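Local coordinates for mitogen activated protein kinase, putative (Leishmania donovani, PDB 4QNY) that probably transfers the gamma-phosphate of ATP to serine or threonine residues of protein substrates, as other mitogen-activated protein kinases do, at residues A[52-57]-A[101-106]; A[130-135]-A[309-314]; A[207-212]-A[298-303]. All coordinates share one frame; numbering follows the deposited sequence.

Contact 1: residues A[52-57]-A[101-106]; sequences KRVNKE and FYIVMD. With ANP (phosphoaminophosphonic acid-adenylate ester), chain D.
Arg53 lays its aliphatic stem across one face of the Tyr102 ring: CG stands 4.0 Å from the centroid of that ring, a CH-pi contact, and the phenol oxygen comes to the edge of the guanidinium. Because Arg53 keeps CG anti to its own backbone nitrogen (chi1 -171°) and runs extended as far as NE, the methylenes follow the ring outward, while the guanidinium and ring planes stand 76° apart. An arginine suits this place, with a greasy stem for the tyrosine and a charged end that forms a salt bridge with Glu14 of helix 8-16; the Tyr102 hydroxyl bonds to the same carboxylate.

On the other face of the sheet, Val54 and Phe101 lie side by side and point the same way. Methyl CG2 of Val54 sits over the phenyl face, 4.0 Å from the ring centroid of Phe101, and CD1 of Ile103 reaches the same methyl. Branched aliphatic and aromatic side chains suit this face, because it packs against Ile68 and Ile72 of helix 62-77.

The backbones are antiparallel. Lys52 and Ile103 form a hydrogen-bonded pair, with Lys52 N to Ile103 O at 2.6 Å, and Val54 N bonds Phe101 O at 2.9 Å; the return bond from Phe101 N to Val54 O is weak.

Lys52 starts on the Ile103 face, but its fully extended chain carries NZ away to the nucleotide analogue. There NZ bonds ANP O2A at 2.8 Å and ANP O2G at 2.9 Å, while Glu71 of helix 62-77 supplies a salt bridge. Farther along 101-106, Asp106 O accepts a hydrogen bond from the adenine N6 of ANP at 2.6 Å. Lys52 thus reaches the phosphates while the backbone at Asp106 meets the base; the lysine-glutamate pair is consistent with an active-like kinase conformation.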
loop_
_atom_site.group_PDB
_atom_site.type_symbol
_atom_site.label_atom_id
_atom_site.label_comp_id
_atom_site.label_asym_id
_atom_site.label_seq_id
_atom_site.Cartn_x
_atom_site.Cartn_y
_atom_site.Cartn_z
ATOM N N LYS A 52 0.837 -13.916 -8.774
ATOM C CA LYS A 52 -0.375 -13.112 -8.691
ATOM C C LYS A 52 -1.180 -13.197 -9.985
ATOM O O LYS A 52 -0.771 -12.661 -11.016
ATOM C CB LYS A 52 -0.016 -11.656 -8.379
ATOM C CG LYS A 52 -1.204 -10.738 -8.157
ATOM C CD LYS A 52 -0.733 -9.342 -7.779
ATOM C CE LYS A 52 -1.899 -8.415 -7.492
ATOM N NZ LYS A 52 -1.435 -7.063 -7.073
ATOM N N ARG A 53 -2.323 -13.872 -9.927
ATOM C CA ARG A 53 -3.168 -14.039 -11.104
ATOM C C ARG A 53 -4.041 -12.814 -11.339
ATOM O O ARG A 53 -4.601 -12.248 -10.401
ATOM C CB ARG A 53 -4.048 -15.287 -10.969
ATOM C CG ARG A 53 -4.804 -15.656 -12.243
ATOM C CD ARG A 53 -5.738 -16.840 -12.024
ATOM N NE ARG A 53 -6.321 -17.324 -13.274
ATOM C CZ ARG A 53 -7.486 -16.914 -13.767
ATOM N NH1 ARG A 53 -8.203 -16.007 -13.118
ATOM N NH2 ARG A 53 -7.936 -17.413 -14.911
ATOM N N VAL A 54 -4.145 -12.407 -12.598
ATOM C CA VAL A 54 -5.040 -11.327 -12.992
ATOM C C VAL A 54 -6.173 -11.900 -13.838
ATOM O O VAL A 54 -5.928 -12.462 -14.905
ATOM C CB VAL A 54 -4.295 -10.238 -13.784
ATOM C CG1 VAL A 54 -5.254 -9.144 -14.211
ATOM C CG2 VAL A 54 -3.156 -9.663 -12.953
ATOM N N ASN A 55 -7.409 -11.768 -13.364
ATOM C CA ASN A 55 -8.538 -12.406 -14.037
ATOM C C ASN A 55 -9.166 -11.551 -15.138
ATOM O O ASN A 55 -8.735 -10.428 -15.396
ATOM C CB ASN A 55 -9.608 -12.811 -13.016
ATOM C CG ASN A 55 -10.064 -11.656 -12.143
ATOM O OD1 ASN A 55 -9.924 -10.488 -12.504
ATOM N ND2 ASN A 55 -10.621 -11.984 -10.983
ATOM N N LYS A 56 -10.196 -12.103 -15.775
ATOM C CA LYS A 56 -10.794 -11.514 -16.970
ATOM C C LYS A 56 -11.458 -10.162 -16.734
ATOM O O LYS A 56 -11.591 -9.362 -17.659
ATOM C CB LYS A 56 -11.818 -12.483 -17.567
ATOM N N GLU A 57 -11.874 -9.907 -15.499
ATOM C CA GLU A 57 -12.630 -8.699 -15.191
ATOM C C GLU A 57 -11.768 -7.445 -15.315
ATOM O O GLU A 57 -12.285 -6.339 -15.472
ATOM C CB GLU A 57 -13.232 -8.795 -13.787
ATOM C CG GLU A 57 -13.578 -10.217 -13.348
ATOM C CD GLU A 57 -14.592 -10.906 -14.251
ATOM O OE1 GLU A 57 -15.318 -10.212 -14.996
ATOM O OE2 GLU A 57 -14.661 -12.152 -14.213
ATOM N N PHE A 101 -3.504 -13.335 -16.999
ATOM C CA PHE A 101 -2.050 -13.479 -16.976
ATOM C C PHE A 101 -1.532 -13.481 -15.540
ATOM O O PHE A 101 -2.249 -13.104 -14.612
ATOM C CB PHE A 101 -1.375 -12.373 -17.797
ATOM C CG PHE A 101 -1.300 -11.047 -17.100
ATOM C CD1 PHE A 101 -2.382 -10.184 -17.104
ATOM C CD2 PHE A 101 -0.135 -10.650 -16.463
ATOM C CE1 PHE A 101 -2.311 -8.960 -16.473
ATOM C CE2 PHE A 101 -0.059 -9.429 -15.829
ATOM C CZ PHE A 101 -1.148 -8.581 -15.835
ATOM N N TYR A 102 -0.287 -13.912 -15.365
ATOM C CA TYR A 102 0.288 -14.078 -14.033
ATOM C C TYR A 102 1.449 -13.130 -13.752
ATOM O O TYR A 102 2.309 -12.905 -14.604
ATOM C CB TYR A 102 0.758 -15.522 -13.838
ATOM C CG TYR A 102 -0.359 -16.496 -13.544
ATOM C CD1 TYR A 102 -0.699 -16.816 -12.237
ATOM C CD2 TYR A 102 -1.076 -17.092 -14.574
ATOM C CE1 TYR A 102 -1.719 -17.705 -11.963
ATOM C CE2 TYR A 102 -2.098 -17.983 -14.308
ATOM C CZ TYR A 102 -2.416 -18.285 -13.001
ATOM O OH TYR A 102 -3.432 -19.169 -12.728
ATOM N N ILE A 103 1.461 -12.583 -12.542
ATOM C CA ILE A 103 2.571 -11.770 -12.065
ATOM C C ILE A 103 3.401 -12.577 -11.076
ATOM O O ILE A 103 2.888 -13.030 -10.052
ATOM C CB ILE A 103 2.082 -10.476 -11.389
ATOM C CG1 ILE A 103 1.245 -9.648 -12.366
ATOM C CG2 ILE A 103 3.261 -9.670 -10.866
ATOM C CD1 ILE A 103 0.513 -8.498 -11.711
ATOM N N VAL A 104 4.680 -12.760 -11.385
ATOM C CA VAL A 104 5.557 -13.571 -10.549
ATOM C C VAL A 104 6.503 -12.705 -9.722
ATOM O O VAL A 104 7.337 -11.983 -10.268
ATOM C CB VAL A 104 6.380 -14.556 -11.396
ATOM C CG1 VAL A 104 7.339 -15.339 -10.519
ATOM C CG2 VAL A 104 5.455 -15.496 -12.156
ATOM N N MET A 105 6.368 -12.788 -8.402
ATOM C CA MET A 105 7.160 -11.971 -7.489
ATOM C C MET A 105 7.917 -12.821 -6.474
ATOM O O MET A 105 7.635 -14.009 -6.315
ATOM C CB MET A 105 6.262 -10.979 -6.749
ATOM C CG MET A 105 5.316 -10.198 -7.640
ATOM S SD MET A 105 3.922 -9.538 -6.707
ATOM C CE MET A 105 3.112 -11.054 -6.199
ATOM N N ASP A 106 8.875 -12.203 -5.787
ATOM C CA ASP A 106 9.551 -12.850 -4.668
ATOM C C ASP A 106 8.543 -13.163 -3.568
ATOM O O ASP A 106 7.532 -12.476 -3.431
ATOM C CB ASP A 106 10.674 -11.966 -4.121
ATOM C CG ASP A 106 11.838 -11.836 -5.083
ATOM O OD1 ASP A 106 12.238 -12.860 -5.676
ATOM O OD2 ASP A 106 12.353 -10.710 -5.244
HETATM P PG ANP D . -4.508 -5.312 -6.738
HETATM O O1G ANP D . -4.682 -6.706 -7.254
HETATM O O2G ANP D . -3.176 -4.708 -7.329
HETATM O O3G ANP D . -5.726 -4.423 -7.219
HETATM P PB ANP D . -4.506 -6.807 -4.330
HETATM O O1B ANP D . -5.646 -7.592 -4.891
HETATM O O2B ANP D . -4.731 -6.630 -2.800
HETATM N N3B ANP D . -4.432 -5.286 -5.043
HETATM P PA ANP D . -1.974 -7.616 -3.544
HETATM O O1A ANP D . -2.152 -6.623 -2.459
HETATM O O2A ANP D . -0.692 -7.398 -4.352
HETATM O O3A ANP D . -3.174 -7.579 -4.599
HETATM O "O5'" ANP D . -1.994 -9.059 -2.892
HETATM C "C5'" ANP D . -3.026 -9.468 -1.970
HETATM C "C4'" ANP D . -2.392 -10.210 -0.819
HETATM O "O4'" ANP D . -1.536 -11.256 -1.321
HETATM C "C3'" ANP D . -1.491 -9.378 0.082
HETATM O "O3'" ANP D . -2.251 -8.682 1.064
HETATM C "C2'" ANP D . -0.587 -10.442 0.706
HETATM O "O2'" ANP D . -1.196 -11.050 1.840
HETATM C "C1'" ANP D . -0.447 -11.456 -0.437
HETATM N N9 ANP D . 0.793 -11.320 -1.194
HETATM C C8 ANP D . 1.016 -10.513 -2.275
HETATM N N7 ANP D . 2.235 -10.587 -2.762
HETATM C C5 ANP D . 2.852 -11.511 -1.933
HETATM C C6 ANP D . 4.163 -12.037 -1.916
HETATM N N6 ANP D . 5.115 -11.691 -2.784
HETATM N N1 ANP D . 4.460 -12.944 -0.958
HETATM C C2 ANP D . 3.512 -13.293 -0.084
HETATM N N3 ANP D . 2.247 -12.867 -0.004
HETATM C C4 ANP D . 1.983 -11.973 -0.963
#

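Contact 2: residues A[130-135]-A[309-314]; sequences FIYQAL and PFLEQL
Leu311 and Leu314 close on Tyr132, and the contact between helix and loop is almost wholly apolar, with no hydrogen bond from one segment to the other. Its focus is a single methyl, CD1 of Leu311, which three residues of the helix share. It lies 3.7 Å from CD1 of Leu135, touches CG2 of Ile131, and meets the edge of the Tyr132 ring in its plane, 4.0 Å from CD1 of that tyrosine. A branched, flexible leucine suits this spot, since one terminal methyl can enter between side chains on successive turns.

The second kind of contact is made over a ring face. Tyr132 and Leu314 slide past each other in opposite directions, so that CD1 of Leu314 reaches back to CB of Tyr132 at 4.1 Å while the carbonyl of Leu314 comes over the ring, its O 3.7 Å from CZ of Tyr132. With CG anti to the backbone nitrogen (chi1 -177°), the tyrosine brings its ring under that carbonyl and its hydroxyl toward the residues just after the loop segment.

Polar bonding is left to the ring's far end: the Tyr132 hydroxyl is hydrogen-bonded to His315 ND1 and Asp316 N. Tyrosine therefore combines apolar packing with a polar tether.

Within the helical lobe, this contact fastens the loop following helix 302-306 to helix 124-143; Ile131 also packs on helix 206-219, and Leu135 on Met291 of helix 282-291.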
loop_
_atom_site.group_PDB
_atom_site.type_symbol
_atom_site.label_atom_id
_atom_site.label_comp_id
_atom_site.label_asym_id
_atom_site.label_seq_id
_atom_site.Cartn_x
_atom_site.Cartn_y
_atom_site.Cartn_z
ATOM N N PHE A 130 10.408 -2.012 11.422
ATOM C CA PHE A 130 9.288 -2.026 10.484
ATOM C C PHE A 130 9.058 -0.648 9.874
ATOM O O PHE A 130 8.974 -0.502 8.655
ATOM C CB PHE A 130 8.007 -2.501 11.176
ATOM C CG PHE A 130 7.913 -3.990 11.337
ATOM C CD1 PHE A 130 8.608 -4.840 10.492
ATOM C CD2 PHE A 130 7.122 -4.542 12.331
ATOM C CE1 PHE A 130 8.519 -6.212 10.640
ATOM C CE2 PHE A 130 7.028 -5.911 12.484
ATOM C CZ PHE A 130 7.728 -6.747 11.637
ATOM N N ILE A 131 8.959 0.359 10.736
ATOM C CA ILE A 131 8.644 1.717 10.307
ATOM C C ILE A 131 9.736 2.318 9.423
ATOM O O ILE A 131 9.440 2.934 8.398
ATOM C CB ILE A 131 8.404 2.638 11.520
ATOM C CG1 ILE A 131 7.125 2.224 12.250
ATOM C CG2 ILE A 131 8.306 4.091 11.088
ATOM C CD1 ILE A 131 5.887 2.248 11.375
ATOM N N TYR A 132 10.995 2.133 9.810
ATOM C CA TYR A 132 12.100 2.692 9.039
ATOM C C TYR A 132 12.182 2.072 7.647
ATOM O O TYR A 132 12.425 2.772 6.665
ATOM C CB TYR A 132 13.432 2.505 9.766
ATOM C CG TYR A 132 14.592 3.145 9.036
ATOM C CD1 TYR A 132 14.838 4.508 9.146
ATOM C CD2 TYR A 132 15.431 2.392 8.226
ATOM C CE1 TYR A 132 15.890 5.101 8.474
ATOM C CE2 TYR A 132 16.488 2.977 7.551
ATOM C CZ TYR A 132 16.712 4.330 7.680
ATOM O OH TYR A 132 17.762 4.916 7.011
ATOM N N GLN A 133 11.987 0.759 7.570
ATOM C CA GLN A 133 12.015 0.059 6.289
ATOM C C GLN A 133 10.895 0.546 5.379
ATOM O O GLN A 133 11.084 0.692 4.172
ATOM C CB GLN A 133 11.901 -1.452 6.496
ATOM C CG GLN A 133 13.190 -2.123 6.940
ATOM C CD GLN A 133 13.002 -3.599 7.221
ATOM O OE1 GLN A 133 13.453 -4.452 6.458
ATOM N NE2 GLN A 133 12.330 -3.910 8.324
ATOM N N ALA A 134 9.730 0.800 5.967
ATOM C CA ALA A 134 8.582 1.285 5.212
ATOM C C ALA A 134 8.821 2.701 4.698
ATOM O O ALA A 134 8.489 3.020 3.556
ATOM C CB ALA A 134 7.327 1.235 6.069
ATOM N N LEU A 135 9.403 3.545 5.546
ATOM C CA LEU A 135 9.711 4.924 5.179
ATOM C C LEU A 135 10.801 4.988 4.118
ATOM O O LEU A 135 10.701 5.748 3.156
ATOM C CB LEU A 135 10.136 5.722 6.411
ATOM C CG LEU A 135 9.034 6.075 7.409
ATOM C CD1 LEU A 135 9.641 6.558 8.713
ATOM C CD2 LEU A 135 8.110 7.131 6.824
ATOM N N PRO A 309 14.106 11.028 16.006
ATOM C CA PRO A 309 14.789 10.370 17.128
ATOM C C PRO A 309 14.293 8.953 17.440
ATOM O O PRO A 309 15.021 8.187 18.072
ATOM C CB PRO A 309 14.496 11.306 18.303
ATOM C CG PRO A 309 14.374 12.646 17.675
ATOM C CD PRO A 309 13.713 12.409 16.343
ATOM N N PHE A 310 13.081 8.613 17.011
ATOM C CA PHE A 310 12.531 7.284 17.263
ATOM C C PHE A 310 13.256 6.217 16.445
ATOM O O PHE A 310 13.244 5.037 16.796
ATOM C CB PHE A 310 11.031 7.259 16.955
ATOM C CG PHE A 310 10.385 5.917 17.166
ATOM C CD1 PHE A 310 10.354 5.335 18.423
ATOM C CD2 PHE A 310 9.793 5.244 16.109
ATOM C CE1 PHE A 310 9.757 4.102 18.618
ATOM C CE2 PHE A 310 9.193 4.012 16.298
ATOM C CZ PHE A 310 9.172 3.442 17.554
ATOM N N LEU A 311 13.896 6.641 15.360
ATOM C CA LEU A 311 14.576 5.719 14.457
ATOM C C LEU A 311 16.073 6.000 14.368
ATOM O O LEU A 311 16.712 5.651 13.376
ATOM C CB LEU A 311 13.960 5.802 13.060
ATOM C CG LEU A 311 12.441 5.669 12.954
ATOM C CD1 LEU A 311 11.985 5.942 11.530
ATOM C CD2 LEU A 311 11.989 4.293 13.411
ATOM N N GLU A 312 16.628 6.621 15.406
ATOM C CA GLU A 312 18.001 7.121 15.357
ATOM C C GLU A 312 19.059 6.022 15.248
ATOM O O GLU A 312 20.112 6.231 14.642
ATOM C CB GLU A 312 18.288 7.991 16.586
ATOM C CG GLU A 312 18.196 7.264 17.918
ATOM C CD GLU A 312 18.394 8.192 19.101
ATOM O OE1 GLU A 312 18.911 9.311 18.897
ATOM O OE2 GLU A 312 18.034 7.806 20.232
ATOM N N GLN A 313 18.785 4.856 15.824
ATOM C CA GLN A 313 19.744 3.754 15.788
ATOM C C GLN A 313 19.703 3.008 14.457
ATOM O O GLN A 313 20.492 2.090 14.227
ATOM C CB GLN A 313 19.485 2.776 16.938
ATOM C CG GLN A 313 19.951 3.274 18.298
ATOM C CD GLN A 313 19.750 2.247 19.394
ATOM O OE1 GLN A 313 20.694 1.872 20.092
ATOM N NE2 GLN A 313 18.515 1.785 19.555
ATOM N N LEU A 314 18.788 3.411 13.580
ATOM C CA LEU A 314 18.595 2.728 12.307
ATOM C C LEU A 314 18.943 3.600 11.104
ATOM O O LEU A 314 19.291 3.087 10.041
ATOM C CB LEU A 314 17.150 2.245 12.183
ATOM C CG LEU A 314 16.732 1.087 13.088
ATOM C CD1 LEU A 314 15.220 0.982 13.137
ATOM C CD2 LEU A 314 17.344 -0.217 12.601
#

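Contact 3: residues A[207-212]-A[298-303]; sequences IDVWGI and RRITVL
Val209 and Arg299 give up the most surface here, and Trp210 comes next. Val209 faces the 298-303 segment from the helix and spreads its two methyls over it. CG1 rests 3.3 Å from the carbonyl oxygen of Ile300 and 3.9 Å from CG2 of the same isoleucine, whose side chain crosses the valine at about a right angle. The other methyl, CG2 of Val209, lies 3.8 Å from CG2 of Val302. A short branched residue fits well, for it fills the join without holding the loop backbone off the helix. The Ile300 oxygen itself accepts a hydrogen bond from Gln206 NE2.

Arg299 works differently. Its stem is extended as far as CD, which passes CG1 of Val209; the bend at chi3 (-55°) then swings the guanidinium toward Trp210. The two flat groups are not stacked: their planes are 61° apart. CE3 of Trp210 lies over one guanidinium face, 3.7 Å from NH2 of Arg299. Several bonds fix the charged end, with a salt bridge from NH1 to Glu195, outside both segments, and a hydrogen bond from NE to the carbonyl of Val293. A long side chain with donors on several sides suits a place between these partners, which probably offset the cost of burying the charge. The pairing with Glu195 recalls the Glu-Arg ion pair of the protein kinase fold, in which the glutamate belongs to the APE motif.

Thr301, at the N-cap position, starts helix 302-306 directly beside Val302. The contact thus ties the loop leading into that helix to helix 206-219, with helix 194-197 meeting Arg299 through Glu195 and Pro194, helix 282-291 packing on Ile300, and His142 of helix 124-143 touching Val302.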
loop_
_atom_site.group_PDB
_atom_site.type_symbol
_atom_site.label_atom_id
_atom_site.label_comp_id
_atom_site.label_asym_id
_atom_site.label_seq_id
_atom_site.Cartn_x
_atom_site.Cartn_y
_atom_site.Cartn_z
ATOM N N ILE A 207 0.068 11.628 1.715
ATOM C CA ILE A 207 -1.005 10.673 1.972
ATOM C C ILE A 207 -0.438 9.296 2.304
ATOM O O ILE A 207 -1.097 8.486 2.953
ATOM C CB ILE A 207 -1.977 10.553 0.774
ATOM C CG1 ILE A 207 -1.280 9.930 -0.437
ATOM C CG2 ILE A 207 -2.570 11.913 0.426
ATOM C CD1 ILE A 207 -2.231 9.496 -1.532
ATOM N N ASP A 208 0.789 9.036 1.861
ATOM C CA ASP A 208 1.461 7.781 2.176
ATOM C C ASP A 208 2.009 7.817 3.597
ATOM O O ASP A 208 2.088 6.787 4.267
ATOM C CB ASP A 208 2.587 7.501 1.178
ATOM C CG ASP A 208 2.066 7.106 -0.191
ATOM O OD1 ASP A 208 0.928 6.595 -0.271
ATOM O OD2 ASP A 208 2.794 7.303 -1.185
ATOM N N VAL A 209 2.384 9.010 4.050
ATOM C CA VAL A 209 2.875 9.196 5.411
ATOM C C VAL A 209 1.744 8.951 6.402
ATOM O O VAL A 209 1.951 8.372 7.470
ATOM C CB VAL A 209 3.457 10.612 5.617
ATOM C CG1 VAL A 209 3.926 10.798 7.054
ATOM C CG2 VAL A 209 4.598 10.862 4.645
ATOM N N TRP A 210 0.545 9.388 6.029
ATOM C CA TRP A 210 -0.647 9.176 6.843
ATOM C C TRP A 210 -0.902 7.688 7.043
ATOM O O TRP A 210 -1.248 7.248 8.140
ATOM C CB TRP A 210 -1.867 9.841 6.197
ATOM C CG TRP A 210 -3.132 9.660 6.982
ATOM C CD1 TRP A 210 -4.043 8.653 6.848
ATOM C CD2 TRP A 210 -3.622 10.509 8.028
ATOM N NE1 TRP A 210 -5.071 8.823 7.744
ATOM C CE2 TRP A 210 -4.836 9.955 8.479
ATOM C CE3 TRP A 210 -3.154 11.684 8.624
ATOM C CZ2 TRP A 210 -5.587 10.535 9.500
ATOM C CZ3 TRP A 210 -3.902 12.259 9.635
ATOM C CH2 TRP A 210 -5.104 11.683 10.064
ATOM N N GLY A 211 -0.724 6.918 5.974
ATOM C CA GLY A 211 -0.899 5.478 6.024
ATOM C C GLY A 211 0.077 4.807 6.970
ATOM O O GLY A 211 -0.276 3.854 7.660
ATOM N N ILE A 212 1.309 5.308 7.004
ATOM C CA ILE A 212 2.330 4.782 7.904
ATOM C C ILE A 212 1.976 5.095 9.355
ATOM O O ILE A 212 2.185 4.272 10.249
ATOM C CB ILE A 212 3.724 5.355 7.571
ATOM C CG1 ILE A 212 4.151 4.921 6.170
ATOM C CG2 ILE A 212 4.758 4.902 8.590
ATOM C CD1 ILE A 212 4.291 3.421 6.007
ATOM N N ARG A 298 1.745 20.510 7.285
ATOM C CA ARG A 298 2.340 20.545 8.618
ATOM C C ARG A 298 2.644 19.130 9.099
ATOM O O ARG A 298 3.229 18.932 10.165
ATOM C CB ARG A 298 1.413 21.262 9.601
ATOM C CG ARG A 298 1.225 22.742 9.298
ATOM C CD ARG A 298 -0.084 23.269 9.865
ATOM N NE ARG A 298 -0.054 23.429 11.316
ATOM C CZ ARG A 298 -0.040 24.604 11.937
ATOM N NH1 ARG A 298 -0.015 24.657 13.263
ATOM N NH2 ARG A 298 -0.054 25.728 11.234
ATOM N N ARG A 299 2.239 18.151 8.297
ATOM C CA ARG A 299 2.513 16.748 8.579
ATOM C C ARG A 299 3.977 16.430 8.290
ATOM O O ARG A 299 4.574 17.005 7.380
ATOM C CB ARG A 299 1.593 15.852 7.746
ATOM C CG ARG A 299 1.715 14.364 8.029
ATOM C CD ARG A 299 0.802 13.571 7.110
ATOM N NE ARG A 299 -0.580 14.034 7.195
ATOM C CZ ARG A 299 -1.412 14.101 6.161
ATOM N NH1 ARG A 299 -1.004 13.737 4.953
ATOM N NH2 ARG A 299 -2.653 14.536 6.334
ATOM N N ILE A 300 4.551 15.517 9.069
ATOM C CA ILE A 300 5.950 15.147 8.903
ATOM C C ILE A 300 6.176 14.511 7.530
ATOM O O ILE A 300 5.313 13.802 7.010
ATOM C CB ILE A 300 6.417 14.187 10.032
ATOM C CG1 ILE A 300 7.944 14.166 10.134
ATOM C CG2 ILE A 300 5.853 12.783 9.842
ATOM C CD1 ILE A 300 8.459 13.437 11.357
ATOM N N THR A 301 7.325 14.800 6.929
ATOM C CA THR A 301 7.664 14.233 5.631
ATOM C C THR A 301 8.414 12.922 5.821
ATOM O O THR A 301 8.786 12.573 6.940
ATOM C CB THR A 301 8.518 15.199 4.790
ATOM O OG1 THR A 301 9.764 15.442 5.454
ATOM C CG2 THR A 301 7.788 16.518 4.588
ATOM N N VAL A 302 8.629 12.198 4.728
ATOM C CA VAL A 302 9.332 10.921 4.788
ATOM C C VAL A 302 10.779 11.112 5.242
ATOM O O VAL A 302 11.273 10.368 6.090
ATOM C CB VAL A 302 9.312 10.203 3.426
ATOM C CG1 VAL A 302 10.128 8.923 3.488
ATOM C CG2 VAL A 302 7.878 9.906 3.009
ATOM N N LEU A 303 11.444 12.116 4.680
ATOM C CA LEU A 303 12.818 12.438 5.058
ATOM C C LEU A 303 12.925 12.776 6.541
ATOM O O LEU A 303 13.792 12.255 7.243
ATOM C CB LEU A 303 13.347 13.603 4.219
ATOM C CG LEU A 303 13.775 13.282 2.787
ATOM C CD1 LEU A 303 13.883 14.556 1.965
ATOM C CD2 LEU A 303 15.096 12.531 2.785
#

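Contact 1 belongs to the beta-rich nucleotide-binding lobe, whereas contacts 2 and 3 lie in the helical lobe across the chain's centre. From contact 1 the centres of contacts 2 and 3 are 32 Å and 30 Å away, and none of their atoms touch it. Of the three, contact 1 holds the nucleotide, and the Lys52 side chain is about 6 Å from a bound magnesium ion. Contacts 2 and 3 have centres 13 Å apart and join directly: Ala134 CB packs on Ile212 CD1 at 3.7 Å, and Leu135 meets Val302. Through these touches the two form one packed region joining helices 124-143 and 206-219 with the loops around helix 302-306. In sequence, both segments of contact 3 fall between those of contact 2.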